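PDB 4AKM: lysosome-associated membrane glycoprotein 3 from Homo sapiens, which takes part in lysosome–autophagosome fusion and in the unfolded protein response, and is represented here by the membrane-proximal part of its luminal domain. Local coordinates for residues A[24-29]-A[37-42]; A[45-50]-A[60-65]; A[119-124]-A[131-136]. All blocks are in the same frame, centred on the assembly; numbering follows the deposited sequence.

Contact 1 (A[24-29]-A[37-42]); sequences QLIVQD and RRYFNI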
ATOM      1  N   GLN A  24      -1.204  -8.223  -2.116  1.00 37.03           N
ATOM      2  CA  GLN A  24      -2.045  -9.392  -1.980  1.00 39.36           C
ATOM      3  C   GLN A  24      -2.973  -9.139  -0.797  1.00 39.20           C
ATOM      4  O   GLN A  24      -2.578  -8.522   0.192  1.00 35.67           O
ATOM      5  CB  GLN A  24      -1.168 -10.632  -1.737  1.00 36.00           C
ATOM      6  CG  GLN A  24      -1.904 -11.967  -1.812  1.00 49.42           C
ATOM      7  CD  GLN A  24      -0.979 -13.174  -1.669  1.00 54.93           C
ATOM      8  OE1 GLN A  24      -0.541 -13.513  -0.568  1.00 51.76           O
ATOM      9  NE2 GLN A  24      -0.684 -13.830  -2.787  1.00 55.78           N
ATOM     10  N   LEU A  25      -4.215  -9.589  -0.903  1.00 36.71           N
ATOM     11  CA  LEU A  25      -5.142  -9.501   0.215  1.00 40.57           C
ATOM     12  C   LEU A  25      -5.507 -10.906   0.663  1.00 42.78           C
ATOM     13  O   LEU A  25      -5.884 -11.737  -0.152  1.00 46.38           O
ATOM     14  CB  LEU A  25      -6.394  -8.707  -0.169  1.00 36.09           C
ATOM     15  CG  LEU A  25      -6.193  -7.200  -0.361  1.00 39.19           C
ATOM     16  CD1 LEU A  25      -7.470  -6.514  -0.840  1.00 41.52           C
ATOM     17  CD2 LEU A  25      -5.687  -6.554   0.922  1.00 35.78           C
ATOM     18  N   ILE A  26      -5.378 -11.170   1.955  1.00 39.43           N
ATOM     19  CA  ILE A  26      -5.700 -12.476   2.507  1.00 46.07           C
ATOM     20  C   ILE A  26      -6.912 -12.361   3.425  1.00 48.06           C
ATOM     21  O   ILE A  26      -6.854 -11.653   4.434  1.00 42.79           O
ATOM     22  CB  ILE A  26      -4.515 -13.072   3.320  1.00 51.08           C
ATOM     23  CG1 ILE A  26      -3.342 -13.453   2.409  1.00 45.95           C
ATOM     24  CG2 ILE A  26      -4.970 -14.286   4.124  1.00 52.74           C
ATOM     25  CD1 ILE A  26      -2.362 -12.336   2.145  1.00 43.61           C
ATOM     26  N   VAL A  27      -8.005 -13.045   3.080  1.00 48.13           N
ATOM     27  CA  VAL A  27      -9.167 -13.081   3.972  1.00 53.07           C
ATOM     28  C   VAL A  27      -9.374 -14.448   4.620  1.00 55.25           C
ATOM     29  O   VAL A  27      -9.267 -15.488   3.972  1.00 59.49           O
ATOM     30  CB  VAL A  27     -10.491 -12.550   3.317  1.00 56.90           C
ATOM     31  CG1 VAL A  27     -10.190 -11.578   2.186  1.00 53.27           C
ATOM     32  CG2 VAL A  27     -11.377 -13.690   2.827  1.00 62.32           C
ATOM     33  N   GLN A  28      -9.651 -14.430   5.919  1.00 61.26           N
ATOM     34  CA  GLN A  28      -9.839 -15.651   6.693  1.00 67.39           C
ATOM     35  C   GLN A  28     -11.312 -16.042   6.758  1.00 73.45           C
ATOM     36  O   GLN A  28     -12.028 -15.634   7.673  1.00 74.80           O
ATOM     37  CB  GLN A  28      -9.285 -15.467   8.103  1.00 66.03           C
ATOM     38  CG  GLN A  28      -8.469 -16.642   8.603  1.00 78.80           C
ATOM     39  CD  GLN A  28      -7.378 -16.220   9.564  1.00 83.75           C
ATOM     40  OE1 GLN A  28      -6.211 -16.598   9.410  1.00 78.74           O
ATOM     41  NE2 GLN A  28      -7.750 -15.427  10.567  1.00 75.59           N
ATOM     42  N   ASP A  29     -11.749 -16.838   5.786  1.00 80.85           N
ATOM     43  CA  ASP A  29     -13.139 -17.280   5.690  1.00 83.80           C
ATOM     44  C   ASP A  29     -13.595 -18.007   6.944  1.00 82.27           C
ATOM     45  O   ASP A  29     -14.659 -17.720   7.487  1.00 84.86           O
ATOM     46  CB  ASP A  29     -13.310 -18.226   4.499  1.00 85.66           C
ATOM     47  CG  ASP A  29     -13.172 -17.521   3.173  1.00 88.79           C
ATOM     48  OD1 ASP A  29     -13.710 -16.401   3.047  1.00 89.90           O
ATOM     49  OD2 ASP A  29     -12.526 -18.085   2.263  1.00 87.45           O
ATOM     50  N   ARG A  37      -7.347 -19.995   3.513  1.00 64.74           N
ATOM     51  CA  ARG A  37      -7.761 -18.615   3.420  1.00 60.21           C
ATOM     52  C   ARG A  37      -7.956 -18.246   1.958  1.00 61.37           C
ATOM     53  O   ARG A  37      -7.430 -18.914   1.068  1.00 60.54           O
ATOM     54  CB  ARG A  37      -6.708 -17.720   4.070  1.00 60.76           C
ATOM     55  CG  ARG A  37      -6.815 -17.651   5.586  1.00 65.68           C
ATOM     56  CD  ARG A  37      -5.498 -17.978   6.270  1.00 71.95           C
ATOM     57  NE  ARG A  37      -4.352 -17.480   5.513  1.00 80.47           N
ATOM     58  CZ  ARG A  37      -3.104 -17.418   5.975  1.00 84.46           C
ATOM     59  NH1 ARG A  37      -2.825 -17.816   7.211  1.00 82.48           N
ATOM     60  NH2 ARG A  37      -2.131 -16.948   5.200  1.00 74.48           N
ATOM     61  N   ARG A  38      -8.736 -17.200   1.708  1.00 61.15           N
ATOM     62  CA  ARG A  38      -8.936 -16.715   0.351  1.00 63.16           C
ATOM     63  C   ARG A  38      -7.838 -15.711   0.004  1.00 56.63           C
ATOM     64  O   ARG A  38      -7.592 -14.757   0.741  1.00 57.70           O
ATOM     65  CB  ARG A  38     -10.330 -16.096   0.201  1.00 62.41           C
ATOM     66  CG  ARG A  38     -10.874 -16.115  -1.225  1.00 77.16           C
ATOM     67  CD  ARG A  38     -12.391 -15.948  -1.249  1.00 86.97           C
ATOM     68  NE  ARG A  38     -13.071 -16.999  -0.489  1.00 94.66           N
ATOM     69  CZ  ARG A  38     -14.393 -17.124  -0.386  1.00100.41           C
ATOM     70  NH1 ARG A  38     -15.199 -16.264  -0.999  1.00 99.90           N
ATOM     71  NH2 ARG A  38     -14.914 -18.115   0.330  1.00 98.18           N
ATOM     72  N   TYR A  39      -7.158 -15.949  -1.109  1.00 54.61           N
ATOM     73  CA  TYR A  39      -6.115 -15.045  -1.566  1.00 51.83           C
ATOM     74  C   TYR A  39      -6.623 -14.190  -2.722  1.00 51.94           C
ATOM     75  O   TYR A  39      -7.387 -14.658  -3.566  1.00 54.12           O
ATOM     76  CB  TYR A  39      -4.872 -15.835  -1.980  1.00 53.55           C
ATOM     77  CG  TYR A  39      -4.108 -16.434  -0.811  1.00 59.06           C
ATOM     78  CD1 TYR A  39      -4.541 -17.602  -0.186  1.00 57.97           C
ATOM     79  CD2 TYR A  39      -2.959 -15.823  -0.324  1.00 56.14           C
ATOM     80  CE1 TYR A  39      -3.845 -18.142   0.886  1.00 56.02           C
ATOM     81  CE2 TYR A  39      -2.259 -16.356   0.743  1.00 57.31           C
ATOM     82  CZ  TYR A  39      -2.704 -17.514   1.346  1.00 62.37           C
ATOM     83  OH  TYR A  39      -2.000 -18.039   2.411  1.00 61.86           O
ATOM     84  N   PHE A  40      -6.224 -12.926  -2.745  1.00 47.16           N
ATOM     85  CA  PHE A  40      -6.536 -12.070  -3.881  1.00 52.30           C
ATOM     86  C   PHE A  40      -5.359 -11.202  -4.300  1.00 48.03           C
ATOM     87  O   PHE A  40      -4.935 -10.321  -3.561  1.00 46.47           O
ATOM     88  CB  PHE A  40      -7.738 -11.168  -3.618  1.00 46.14           C
ATOM     89  CG  PHE A  40      -7.974 -10.188  -4.724  1.00 52.49           C
ATOM     90  CD1 PHE A  40      -8.559 -10.600  -5.913  1.00 50.01           C
ATOM     91  CD2 PHE A  40      -7.569  -8.864  -4.603  1.00 50.70           C
ATOM     92  CE1 PHE A  40      -8.759  -9.708  -6.952  1.00 54.23           C
ATOM     93  CE2 PHE A  40      -7.766  -7.960  -5.639  1.00 45.24           C
ATOM     94  CZ  PHE A  40      -8.363  -8.382  -6.814  1.00 53.79           C
ATOM     95  N   ASN A  41      -4.858 -11.441  -5.504  1.00 46.05           N
ATOM     96  CA  ASN A  41      -3.746 -10.670  -6.033  1.00 42.04           C
ATOM     97  C   ASN A  41      -4.214  -9.370  -6.680  1.00 44.03           C
ATOM     98  O   ASN A  41      -5.023  -9.393  -7.611  1.00 47.33           O
ATOM     99  CB  ASN A  41      -2.978 -11.508  -7.048  1.00 45.08           C
ATOM    100  CG  ASN A  41      -2.269 -12.691  -6.410  1.00 52.51           C
ATOM    101  OD1 ASN A  41      -2.380 -12.924  -5.200  1.00 48.48           O
ATOM    102  ND2 ASN A  41      -1.534 -13.443  -7.222  1.00 47.54           N
ATOM    103  N   ILE A  42      -3.720  -8.237  -6.193  1.00 35.78           N
ATOM    104  CA  ILE A  42      -3.972  -6.990  -6.892  1.00 37.19           C
ATOM    105  C   ILE A  42      -3.279  -7.098  -8.243  1.00 41.39           C
ATOM    106  O   ILE A  42      -2.056  -7.205  -8.319  1.00 46.54           O
ATOM    107  CB  ILE A  42      -3.475  -5.738  -6.126  1.00 37.60           C
ATOM    108  CG1 ILE A  42      -4.494  -5.287  -5.080  1.00 34.67           C
ATOM    109  CG2 ILE A  42      -3.257  -4.579  -7.088  1.00 33.60           C
ATOM    110  CD1 ILE A  42      -4.654  -6.216  -3.911  1.00 37.49           C
TER

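Contact 2 (A[45-50]-A[60-65]); sequences NATQAS and LLLNFQ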
ATOM      1  N   ASN A  45      -2.506  -4.305 -13.915  1.00 48.28           N
ATOM      2  CA  ASN A  45      -3.014  -3.830 -15.202  1.00 55.37           C
ATOM      3  C   ASN A  45      -4.533  -3.642 -15.200  1.00 51.89           C
ATOM      4  O   ASN A  45      -5.135  -3.293 -16.212  1.00 47.49           O
ATOM      5  CB  ASN A  45      -2.551  -4.730 -16.351  1.00 53.81           C
ATOM      6  CG  ASN A  45      -1.101  -4.474 -16.742  1.00 65.12           C
ATOM      7  OD1 ASN A  45      -0.566  -3.377 -16.534  1.00 58.69           O
ATOM      8  ND2 ASN A  45      -0.460  -5.486 -17.320  1.00 66.32           N
ATOM      9  N   ALA A  46      -5.131  -3.862 -14.036  1.00 52.17           N
ATOM     10  CA  ALA A  46      -6.570  -3.769 -13.855  1.00 39.69           C
ATOM     11  C   ALA A  46      -6.842  -2.945 -12.599  1.00 41.16           C
ATOM     12  O   ALA A  46      -7.845  -3.137 -11.910  1.00 38.73           O
ATOM     13  CB  ALA A  46      -7.168  -5.159 -13.725  1.00 34.49           C
ATOM     14  N   THR A  47      -5.932  -2.022 -12.306  1.00 44.17           N
ATOM     15  CA  THR A  47      -6.008  -1.238 -11.079  1.00 44.54           C
ATOM     16  C   THR A  47      -5.708   0.237 -11.340  1.00 42.25           C
ATOM     17  O   THR A  47      -4.675   0.581 -11.914  1.00 40.82           O
ATOM     18  CB  THR A  47      -5.053  -1.808  -9.996  1.00 41.80           C
ATOM     19  OG1 THR A  47      -5.601  -3.025  -9.471  1.00 44.40           O
ATOM     20  CG2 THR A  47      -4.852  -0.819  -8.858  1.00 34.89           C
ATOM     21  N   GLN A  48      -6.627   1.099 -10.923  1.00 39.93           N
ATOM     22  CA  GLN A  48      -6.495   2.530 -11.131  1.00 42.51           C
ATOM     23  C   GLN A  48      -5.854   3.191  -9.920  1.00 42.71           C
ATOM     24  O   GLN A  48      -6.346   3.073  -8.799  1.00 42.50           O
ATOM     25  CB  GLN A  48      -7.867   3.152 -11.384  1.00 41.32           C
ATOM     26  CG  GLN A  48      -8.895   2.176 -11.942  1.00 51.53           C
ATOM     27  CD  GLN A  48      -9.231   2.443 -13.396  1.00 56.69           C
ATOM     28  OE1 GLN A  48      -8.399   2.941 -14.159  1.00 55.12           O
ATOM     29  NE2 GLN A  48     -10.461   2.120 -13.787  1.00 57.18           N
ATOM     30  N   ALA A  49      -4.759   3.900 -10.150  1.00 36.88           N
ATOM     31  CA  ALA A  49      -4.113   4.644  -9.087  1.00 40.12           C
ATOM     32  C   ALA A  49      -4.565   6.100  -9.100  1.00 45.23           C
ATOM     33  O   ALA A  49      -4.611   6.751 -10.146  1.00 41.14           O
ATOM     34  CB  ALA A  49      -2.604   4.549  -9.221  1.00 45.80           C
ATOM     35  N   SER A  50      -4.902   6.605  -7.924  1.00 45.58           N
ATOM     36  CA  SER A  50      -5.264   8.003  -7.765  1.00 47.94           C
ATOM     37  C   SER A  50      -4.842   8.358  -6.366  1.00 50.52           C
ATOM     38  O   SER A  50      -4.367   7.512  -5.628  1.00 48.83           O
ATOM     39  CB  SER A  50      -6.770   8.206  -7.912  1.00 50.12           C
ATOM     40  OG  SER A  50      -7.467   7.663  -6.804  1.00 50.17           O
ATOM     41  N   LEU A  60      -1.921   7.288  -1.499  1.00 48.14           N
ATOM     42  CA  LEU A  60      -2.011   6.498  -2.714  1.00 45.32           C
ATOM     43  C   LEU A  60      -3.197   5.558  -2.572  1.00 43.41           C
ATOM     44  O   LEU A  60      -3.229   4.704  -1.690  1.00 40.70           O
ATOM     45  CB  LEU A  60      -0.739   5.677  -2.930  1.00 41.46           C
ATOM     46  CG  LEU A  60      -0.879   4.612  -4.023  1.00 41.80           C
ATOM     47  CD1 LEU A  60      -1.201   5.252  -5.361  1.00 40.99           C
ATOM     48  CD2 LEU A  60       0.371   3.758  -4.123  1.00 39.68           C
ATOM     49  N   LEU A  61      -4.182   5.732  -3.438  1.00 43.15           N
ATOM     50  CA  LEU A  61      -5.336   4.857  -3.455  1.00 43.00           C
ATOM     51  C   LEU A  61      -5.359   4.055  -4.741  1.00 37.17           C
ATOM     52  O   LEU A  61      -5.200   4.596  -5.838  1.00 39.02           O
ATOM     53  CB  LEU A  61      -6.627   5.654  -3.290  1.00 43.90           C
ATOM     54  CG  LEU A  61      -7.918   4.838  -3.299  1.00 42.77           C
ATOM     55  CD1 LEU A  61      -7.958   3.836  -2.153  1.00 39.15           C
ATOM     56  CD2 LEU A  61      -9.102   5.769  -3.244  1.00 35.56           C
ATOM     57  N   LEU A  62      -5.549   2.752  -4.583  1.00 38.32           N
ATOM     58  CA  LEU A  62      -5.557   1.821  -5.694  1.00 35.65           C
ATOM     59  C   LEU A  62      -6.920   1.178  -5.756  1.00 33.02           C
ATOM     60  O   LEU A  62      -7.346   0.526  -4.811  1.00 38.94           O
ATOM     61  CB  LEU A  62      -4.504   0.748  -5.474  1.00 32.98           C
ATOM     62  CG  LEU A  62      -3.094   1.265  -5.189  1.00 38.88           C
ATOM     63  CD1 LEU A  62      -2.184   0.111  -4.836  1.00 41.60           C
ATOM     64  CD2 LEU A  62      -2.549   2.030  -6.382  1.00 35.94           C
ATOM     65  N   ASN A  63      -7.614   1.363  -6.866  1.00 31.11           N
ATOM     66  CA  ASN A  63      -8.938   0.785  -7.001  1.00 38.06           C
ATOM     67  C   ASN A  63      -8.975  -0.321  -8.022  1.00 40.08           C
ATOM     68  O   ASN A  63      -8.282  -0.269  -9.034  1.00 39.11           O
ATOM     69  CB  ASN A  63      -9.978   1.853  -7.348  1.00 40.21           C
ATOM     70  CG  ASN A  63     -10.895   2.156  -6.187  1.00 42.54           C
ATOM     71  OD1 ASN A  63     -10.705   3.145  -5.472  1.00 32.72           O
ATOM     72  ND2 ASN A  63     -11.892   1.291  -5.976  1.00 43.88           N
ATOM     73  N   PHE A  64      -9.801  -1.321  -7.752  1.00 37.41           N
ATOM     74  CA  PHE A  64      -9.937  -2.445  -8.654  1.00 40.61           C
ATOM     75  C   PHE A  64     -11.346  -2.960  -8.551  1.00 40.61           C
ATOM     76  O   PHE A  64     -12.097  -2.560  -7.668  1.00 45.98           O
ATOM     77  CB  PHE A  64      -8.933  -3.551  -8.294  1.00 41.41           C
ATOM     78  CG  PHE A  64      -8.912  -3.895  -6.835  1.00 38.87           C
ATOM     79  CD1 PHE A  64      -9.847  -4.767  -6.301  1.00 38.60           C
ATOM     80  CD2 PHE A  64      -7.971  -3.334  -5.996  1.00 35.21           C
ATOM     81  CE1 PHE A  64      -9.840  -5.073  -4.958  1.00 36.24           C
ATOM     82  CE2 PHE A  64      -7.953  -3.638  -4.658  1.00 36.12           C
ATOM     83  CZ  PHE A  64      -8.891  -4.510  -4.133  1.00 38.04           C
ATOM     84  N   GLN A  65     -11.708  -3.848  -9.459  1.00 45.80           N
ATOM     85  CA  GLN A  65     -13.005  -4.482  -9.367  1.00 55.38           C
ATOM     86  C   GLN A  65     -13.075  -5.307  -8.094  1.00 48.59           C
ATOM     87  O   GLN A  65     -12.386  -6.316  -7.955  1.00 50.01           O
ATOM     88  CB  GLN A  65     -13.275  -5.356 -10.590  1.00 64.69           C
ATOM     89  CG  GLN A  65     -14.434  -4.862 -11.431  1.00 70.22           C
ATOM     90  CD  GLN A  65     -14.206  -3.453 -11.956  1.00 79.96           C
ATOM     91  OE1 GLN A  65     -14.635  -2.466 -11.346  1.00 80.17           O
ATOM     92  NE2 GLN A  65     -13.529  -3.355 -13.096  1.00 78.77           N
TER

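Contact 3 (A[119-124]-A[131-136]); sequences VSEQSL and QVKTTD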
ATOM      1  N   VAL A 119      11.945  -5.828  -0.967  1.00 60.68           N
ATOM      2  CA  VAL A 119      11.540  -6.934  -1.817  1.00 58.16           C
ATOM      3  C   VAL A 119      10.977  -8.077  -0.965  1.00 56.98           C
ATOM      4  O   VAL A 119      10.160  -8.880  -1.426  1.00 61.05           O
ATOM      5  CB  VAL A 119      12.747  -7.394  -2.667  1.00 59.22           C
ATOM      6  CG1 VAL A 119      14.018  -7.376  -1.823  1.00 65.00           C
ATOM      7  CG2 VAL A 119      12.512  -8.762  -3.298  1.00 56.54           C
ATOM      8  N   SER A 120      11.394  -8.127   0.292  1.00 54.68           N
ATOM      9  CA  SER A 120      10.911  -9.155   1.208  1.00 62.64           C
ATOM     10  C   SER A 120       9.449  -8.919   1.558  1.00 58.74           C
ATOM     11  O   SER A 120       9.039  -7.778   1.798  1.00 56.29           O
ATOM     12  CB  SER A 120      11.755  -9.181   2.489  1.00 72.86           C
ATOM     13  OG  SER A 120      13.146  -9.208   2.201  1.00 85.31           O
ATOM     14  N   GLU A 121       8.680 -10.005   1.606  1.00 49.41           N
ATOM     15  CA  GLU A 121       7.253  -9.943   1.908  1.00 47.12           C
ATOM     16  C   GLU A 121       6.942  -9.243   3.223  1.00 53.75           C
ATOM     17  O   GLU A 121       7.391  -9.676   4.288  1.00 51.06           O
ATOM     18  CB  GLU A 121       6.654 -11.342   1.954  1.00 46.97           C
ATOM     19  CG  GLU A 121       5.264 -11.361   2.552  1.00 56.52           C
ATOM     20  CD  GLU A 121       4.756 -12.756   2.829  1.00 64.97           C
ATOM     21  OE1 GLU A 121       4.525 -13.508   1.858  1.00 65.15           O
ATOM     22  OE2 GLU A 121       4.586 -13.096   4.022  1.00 61.15           O
ATOM     23  N   GLN A 122       6.159  -8.167   3.143  1.00 51.34           N
ATOM     24  CA  GLN A 122       5.699  -7.461   4.334  1.00 49.89           C
ATOM     25  C   GLN A 122       4.213  -7.701   4.548  1.00 49.17           C
ATOM     26  O   GLN A 122       3.464  -7.907   3.597  1.00 49.76           O
ATOM     27  CB  GLN A 122       6.000  -5.963   4.247  1.00 49.93           C
ATOM     28  CG  GLN A 122       7.485  -5.626   4.239  1.00 55.67           C
ATOM     29  CD  GLN A 122       8.227  -6.169   5.452  1.00 58.55           C
ATOM     30  OE1 GLN A 122       8.738  -7.292   5.434  1.00 54.02           O
ATOM     31  NE2 GLN A 122       8.292  -5.368   6.513  1.00 54.94           N
ATOM     32  N   SER A 123       3.789  -7.659   5.803  1.00 46.22           N
ATOM     33  CA  SER A 123       2.445  -8.077   6.162  1.00 41.34           C
ATOM     34  C   SER A 123       1.823  -7.191   7.226  1.00 44.79           C
ATOM     35  O   SER A 123       2.512  -6.672   8.105  1.00 47.30           O
ATOM     36  CB  SER A 123       2.471  -9.518   6.663  1.00 49.09           C
ATOM     37  OG  SER A 123       1.355  -9.781   7.492  1.00 53.66           O
ATOM     38  N   LEU A 124       0.506  -7.042   7.149  1.00 47.00           N
ATOM     39  CA  LEU A 124      -0.225  -6.250   8.124  1.00 43.04           C
ATOM     40  C   LEU A 124      -1.648  -6.776   8.293  1.00 45.13           C
ATOM     41  O   LEU A 124      -2.376  -6.937   7.310  1.00 41.06           O
ATOM     42  CB  LEU A 124      -0.264  -4.797   7.673  1.00 38.97           C
ATOM     43  CG  LEU A 124      -0.744  -3.822   8.739  1.00 47.99           C
ATOM     44  CD1 LEU A 124       0.248  -3.817   9.889  1.00 51.27           C
ATOM     45  CD2 LEU A 124      -0.922  -2.432   8.147  1.00 48.34           C
ATOM     46  N   GLN A 131      -6.147  -9.222   5.859  1.00 41.84           N
ATOM     47  CA  GLN A 131      -4.722  -9.004   5.965  1.00 42.13           C
ATOM     48  C   GLN A 131      -4.224  -8.504   4.620  1.00 39.17           C
ATOM     49  O   GLN A 131      -4.739  -8.897   3.580  1.00 38.92           O
ATOM     50  CB  GLN A 131      -4.051 -10.329   6.314  1.00 43.05           C
ATOM     51  CG  GLN A 131      -2.612 -10.230   6.730  1.00 45.28           C
ATOM     52  CD  GLN A 131      -2.050 -11.578   7.116  1.00 54.51           C
ATOM     53  OE1 GLN A 131      -2.624 -12.623   6.789  1.00 54.85           O
ATOM     54  NE2 GLN A 131      -0.925 -11.569   7.823  1.00 53.20           N
ATOM     55  N   VAL A 132      -3.240  -7.617   4.633  1.00 36.87           N
ATOM     56  CA  VAL A 132      -2.607  -7.200   3.393  1.00 36.57           C
ATOM     57  C   VAL A 132      -1.127  -7.596   3.409  1.00 35.74           C
ATOM     58  O   VAL A 132      -0.472  -7.526   4.449  1.00 36.89           O
ATOM     59  CB  VAL A 132      -2.809  -5.682   3.117  1.00 29.01           C
ATOM     60  CG1 VAL A 132      -2.219  -4.838   4.230  1.00 35.09           C
ATOM     61  CG2 VAL A 132      -2.225  -5.291   1.771  1.00 29.64           C
ATOM     62  N   LYS A 133      -0.624  -8.052   2.264  1.00 36.17           N
ATOM     63  CA  LYS A 133       0.791  -8.364   2.105  1.00 40.67           C
ATOM     64  C   LYS A 133       1.403  -7.625   0.918  1.00 43.82           C
ATOM     65  O   LYS A 133       0.831  -7.597  -0.170  1.00 42.17           O
ATOM     66  CB  LYS A 133       1.016  -9.874   1.975  1.00 41.45           C
ATOM     67  CG  LYS A 133       1.481 -10.527   3.274  1.00 49.86           C
ATOM     68  CD  LYS A 133       1.091 -11.995   3.360  1.00 54.39           C
ATOM     69  CE  LYS A 133       1.053 -12.463   4.819  1.00 59.85           C
ATOM     70  NZ  LYS A 133       0.474 -13.834   4.984  1.00 65.12           N
ATOM     71  N   THR A 134       2.563  -7.014   1.140  1.00 46.67           N
ATOM     72  CA  THR A 134       3.277  -6.327   0.069  1.00 45.94           C
ATOM     73  C   THR A 134       4.539  -7.079  -0.301  1.00 45.36           C
ATOM     74  O   THR A 134       5.088  -7.831   0.500  1.00 47.25           O
ATOM     75  CB  THR A 134       3.667  -4.889   0.454  1.00 45.33           C
ATOM     76  OG1 THR A 134       4.764  -4.910   1.378  1.00 46.31           O
ATOM     77  CG2 THR A 134       2.487  -4.166   1.073  1.00 47.08           C
ATOM     78  N   THR A 135       5.011  -6.849  -1.518  1.00 45.56           N
ATOM     79  CA  THR A 135       6.189  -7.542  -2.014  1.00 48.05           C
ATOM     80  C   THR A 135       6.839  -6.672  -3.077  1.00 49.21           C
ATOM     81  O   THR A 135       6.173  -5.834  -3.661  1.00 56.15           O
ATOM     82  CB  THR A 135       5.794  -8.904  -2.618  1.00 46.06           C
ATOM     83  OG1 THR A 135       6.964  -9.590  -3.064  1.00 67.32           O
ATOM     84  CG2 THR A 135       4.881  -8.716  -3.797  1.00 42.13           C
ATOM     85  N   ASP A 136       8.136  -6.844  -3.318  1.00 54.77           N
ATOM     86  CA  ASP A 136       8.818  -6.100  -4.389  1.00 53.93           C
ATOM     87  C   ASP A 136       8.639  -4.588  -4.285  1.00 47.86           C
ATOM     88  O   ASP A 136       8.554  -3.883  -5.288  1.00 48.81           O
ATOM     89  CB  ASP A 136       8.356  -6.594  -5.759  1.00 44.48           C
ATOM     90  CG  ASP A 136       8.911  -7.956  -6.092  1.00 48.40           C
ATOM     91  OD1 ASP A 136      10.147  -8.108  -6.046  1.00 52.23           O
ATOM     92  OD2 ASP A 136       8.117  -8.877  -6.373  1.00 45.87           O
TER

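Contact 1 (A[24-29]-A[37-42])
The phenol ring of Y39 takes the Q24 amide at its edge: OE1 of Q24 lies near the ring plane, 3.4 Å from CD2 of Y39, with the amide turned 78° to the ring. I26 lies alongside Y39, pointing the same way, its CG1 3.5 Å from CE2 of Y39. Over one face of the R38 guanidinium stands OD1 of D29, offset toward the rim, while OD2 of D29 forms a salt bridge to NE of R38 at 3.0 Å; the bonds in it, from NE and NH2, are both weak and bent. The NH1 of R38 bonds to the carbonyl oxygen of D93. Strands 14-27 and 38-41 form a beta hairpin here, with L25–F40 and V27–R38 as the hydrogen-bonded antiparallel pairs. On the Y39 side, the extended Q24 side chain, CG anti to the backbone N (chi1 -170°), lies beside that of N41, and NE2 of Q24 donates a nearly straight bond of 3.1 Å to OD1 of N41, the two amide planes only 18° apart. On the other side, buried L25 meets CD1 of I42 through its CG at 4.0 Å, and CG2 of V27 packs on CB of R38; L89 of strand 80-90 covers V27 and F40.

Contact 2 (A[45-50]-A[60-65])
Four backbone hydrogen bonds join Q48 and S50 to N63 and L61. Q48 and N63 exchange two, with N of N63 giving a nearly straight bond of 2.9 Å to O of Q48; S50 and L61 exchange two more, N of L61 reaching O of S50 at 2.8 Å. Weaker CA-H...O contacts fill the steps between, among them CA of T47 to O of N63 at 3.2 Å. Apolar contacts gather on the A49 and L62 face, where CB of A49 touches CD2 of L62 at 3.8 Å and, more loosely, CD1 of L60. The methyl CG2 of T47, anti to its own nitrogen (chi1 -74° for OG1), crosses to CB of L62 at 3.7 Å. That rotation leaves OG1 alongside CB of F64, while the hydroxyl of T47 is hydrogen-bonded to the carbonyl oxygen of D43. Y7 of strand 5-11 packs on A49, L60 and L62. The opposite face bears Q48, S50, L61 and N63, and the side chain of L61 lies about 4 Å from the N-acetylglucosamine on N70. The whole is an antiparallel beta hairpin in which 48-52 is the outermost strand of a five-stranded sheet.

Contact 3 (A[119-124]-A[131-136])
Strands 122-124 and 131-135 run antiparallel, their axes 4.7 Å apart at 163°, and Q122–T134 and L124–V132 each exchange two backbone hydrogen bonds. Toward D136 the pairing thins out: its N gives O of V119 a straight but long and weak bond of 3.4 Å. S123 and K133, a non-hydrogen-bonded pair, share one face, and the ends of Q131 and E121 reach in to it. Here NE2 of Q131 donates a bent bond to OG of S123 at 2.9 Å, with the hydroxyl 30° out of the Q131 amide plane. Q131 gets there because its chain is extended, with CG trans to the backbone nitrogen (chi1 -168°), and CG passes close to O of L124 on the way. The aliphatic chain of K133 crosses this surface, its CG 3.7 Å from CB of S123. Further out, the carboxylate of E121 lies against the K133 methylenes: OE2 of E121 is 3.7 Å from CE of K133, and the two charges stay just beyond salt-bridge range, so any attraction between them is probably modest. The other side holds Q122, L124, V132 and T134. OG1 of T134 sits 3.3 Å from CB of Q122, and CG1 of V132 meets CB of L124 at 4.0 Å. F108 of strand 97-110 packs on Q122 and T134, while I23 and L25 of strand 14-27 cover the buried V132. At D136 the chain turns a corner into strand 137-141. The arrangement is an antiparallel beta hairpin whose 130-135 arm is bonded on its second edge to strand 14-27, part of the beta prism of the LAMP luminal domain.

In the fold
The three contacts are beta hairpins that follow one another along the chain in the order 1, 2, 3 without overlapping. Contacts 1 and 3, with centres about 12 Å apart, share a seven-stranded antiparallel sheet: strand 14-27 lies between 38-41 and 130-135, joined to the latter by probable hydrogen bonds from N of Q24 to O of K133 and from N of I26 to O of Q131. Contact 2 belongs to the five-stranded sheet, its centre about 17 Å from each of the others. It touches contact 1 where F64 packs against F40, I42 and L25, but does not reach contact 3. The contacts thus tie a curled sheet to a five-stranded one in the beta prism of the luminal domain, side chains of contacts 1 and 2 meeting between them.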